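Cupin 2, conserved barrel domain protein (Shewanella frigidimarina NCIMB 400, PDB 3D82) binds a nickel ion in the crystal and is a small cupin-type beta-barrel protein whose biological role is not established. Local coordinates at residues Phe54-Gly59 and Glu92-Met97. Sequence-based numbering, arbitrary orientation.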
loop_
_atom_site.group_PDB
_atom_site.type_symbol
_atom_site.label_atom_id
_atom_site.label_comp_id
_atom_site.label_asym_id
_atom_site.label_seq_id
_atom_site.Cartn_x
_atom_site.Cartn_y
_atom_site.Cartn_z
ATOM N N PHE D 54 -7.636 -0.086 3.618
ATOM C CA PHE D 54 -6.962 0.193 4.878
ATOM C C PHE D 54 -5.759 -0.742 4.977
ATOM O O PHE D 54 -5.896 -1.952 4.771
ATOM C CB PHE D 54 -7.851 -0.106 6.083
ATOM C CG PHE D 54 -8.899 0.914 6.325
ATOM C CD1 PHE D 54 -10.068 0.899 5.577
ATOM C CD2 PHE D 54 -8.745 1.873 7.333
ATOM C CE1 PHE D 54 -11.052 1.839 5.802
ATOM C CE2 PHE D 54 -9.728 2.824 7.557
ATOM C CZ PHE D 54 -10.884 2.810 6.799
ATOM N N ILE D 55 -4.600 -0.175 5.277
ATOM C CA ILE D 55 -3.384 -0.938 5.534
ATOM C C ILE D 55 -2.928 -0.459 6.907
ATOM O O ILE D 55 -2.768 0.750 7.118
ATOM C CB ILE D 55 -2.291 -0.681 4.492
ATOM C CG1 ILE D 55 -2.797 -0.997 3.069
ATOM C CG2 ILE D 55 -1.032 -1.513 4.799
ATOM C CD1 ILE D 55 -1.782 -0.717 1.947
ATOM N N VAL D 56 -2.773 -1.391 7.846
ATOM C CA VAL D 56 -2.258 -1.061 9.177
ATOM C C VAL D 56 -0.730 -1.170 9.130
ATOM O O VAL D 56 -0.186 -2.190 8.695
ATOM C CB VAL D 56 -2.864 -1.945 10.257
ATOM C CG1 VAL D 56 -2.260 -1.600 11.651
ATOM C CG2 VAL D 56 -4.388 -1.781 10.236
HETATM N N MSE D 57 -0.066 -0.107 9.577
HETATM C CA MSE D 57 1.400 0.046 9.567
HETATM C C MSE D 57 1.974 -0.240 10.954
HETATM O O MSE D 57 3.052 -0.806 11.065
HETATM C CB MSE D 57 1.782 1.473 9.165
HETATM C CG MSE D 57 0.974 2.048 7.970
HETATM SE SE MSE D 57 1.250 1.086 6.392
HETATM C CE MSE D 57 2.875 1.921 6.027
ATOM N N GLU D 58 1.260 0.196 11.994
ATOM C CA GLU D 58 1.631 -0.022 13.381
ATOM C C GLU D 58 0.372 -0.006 14.255
ATOM O O GLU D 58 -0.542 0.813 14.039
ATOM C CB GLU D 58 2.608 1.055 13.839
ATOM C CG GLU D 58 3.226 0.805 15.236
ATOM C CD GLU D 58 4.262 1.844 15.645
ATOM O OE1 GLU D 58 4.787 2.586 14.788
ATOM O OE2 GLU D 58 4.569 1.905 16.843
ATOM N N GLY D 59 0.327 -0.937 15.209
ATOM C CA GLY D 59 -0.790 -1.082 16.128
ATOM C C GLY D 59 -1.865 -2.033 15.644
ATOM O O GLY D 59 -1.639 -2.845 14.739
ATOM N N GLU D 92 -5.810 1.680 21.209
ATOM C CA GLU D 92 -4.602 2.492 21.412
ATOM C C GLU D 92 -4.295 3.169 20.087
ATOM O O GLU D 92 -4.905 2.813 19.067
ATOM C CB GLU D 92 -3.438 1.590 21.828
ATOM C CG GLU D 92 -3.604 0.894 23.204
ATOM C CD GLU D 92 -3.267 1.776 24.397
ATOM O OE1 GLU D 92 -3.998 1.721 25.420
ATOM O OE2 GLU D 92 -2.257 2.512 24.331
ATOM N N GLU D 93 -3.340 4.105 20.075
ATOM C CA GLU D 93 -2.967 4.795 18.832
ATOM C C GLU D 93 -2.598 3.765 17.763
ATOM O O GLU D 93 -1.876 2.795 18.037
ATOM C CB GLU D 93 -1.834 5.825 18.999
ATOM C CG GLU D 93 -1.433 6.519 17.664
ATOM C CD GLU D 93 -0.447 7.667 17.821
ATOM O OE1 GLU D 93 0.767 7.471 17.555
ATOM O OE2 GLU D 93 -0.883 8.766 18.225
ATOM N N CYS D 94 -3.125 3.973 16.565
ATOM C CA CYS D 94 -2.878 3.080 15.442
ATOM C C CYS D 94 -2.470 3.903 14.220
ATOM O O CYS D 94 -3.084 4.930 13.941
ATOM C CB CYS D 94 -4.133 2.278 15.182
ATOM S SG CYS D 94 -3.946 1.070 13.898
ATOM N N LYS D 95 -1.432 3.455 13.513
ATOM C CA LYS D 95 -0.910 4.135 12.332
ATOM C C LYS D 95 -1.395 3.375 11.121
ATOM O O LYS D 95 -1.081 2.178 10.968
ATOM C CB LYS D 95 0.625 4.190 12.365
ATOM C CG LYS D 95 1.162 5.082 13.478
ATOM C CD LYS D 95 2.690 5.075 13.554
ATOM C CE LYS D 95 3.172 5.720 14.858
ATOM N NZ LYS D 95 4.641 5.634 15.005
ATOM N N ILE D 96 -2.169 4.063 10.271
ATOM C CA ILE D 96 -2.757 3.468 9.079
ATOM C C ILE D 96 -2.482 4.240 7.809
ATOM O O ILE D 96 -2.085 5.413 7.840
ATOM C CB ILE D 96 -4.297 3.282 9.226
ATOM C CG1 ILE D 96 -5.056 4.629 9.295
ATOM C CG2 ILE D 96 -4.587 2.453 10.467
ATOM C CD1 ILE D 96 -6.590 4.517 9.247
HETATM N N MSE D 97 -2.688 3.534 6.701
HETATM C CA MSE D 97 -2.625 4.092 5.380
HETATM C C MSE D 97 -3.941 3.755 4.682
HETATM O O MSE D 97 -4.402 2.616 4.744
HETATM C CB MSE D 97 -1.427 3.580 4.559
HETATM C CG MSE D 97 -1.357 4.274 3.200
HETATM SE SE MSE D 97 0.348 4.223 2.352
HETATM C CE MSE D 97 0.302 2.391 1.871
#
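Met57 and Glu58 both face Lys95 across two antiparallel strands of the cupin barrel, which defines a classic beta bulge. The evidence is a shared acceptor: Lys95 O takes Met57 N at 2.9 Å and Glu58 N at 3.2 Å, and the C=O...N angle is 137° for Glu58 N against 156° for Met57 N. Lys95 N returns a bond to Glu58 O. Before the bulge, Ile55 and Met97 form a regular hydrogen-bonded pair, with Ile55 N 2.8 Å from Met97 O. Their side chains run side by side, Ile55 CD1 3.7 Å from Met97 CE, while Met57, a selenomethionine bent at chi2 and chi3, sets its SE 4.1 Å from Met97 CB. On the face carrying Val56 and Ile96, Val56 CG1 packs on Cys94 SG; Ile96 CD1 meets the edge of the Phe54 ring, near its plane. Leu61 of strand 60-65 packs on Phe54, Val56 and Cys94. Phe9 and Phe13 of helix 9-14 lie against Met57. The Glu58 and Lys95 side chains, both extended beyond CG, run alongside each other, Lys95 CD against Glu58 CB. With an alanine here, the Glu58 carboxylate would probably lose its cationic mate and Glu58 CB the cover of Lys95 CD. In that salt bridge Lys95 NZ lies 3.1 Å from Glu58 OE1, 46° above the carboxylate plane.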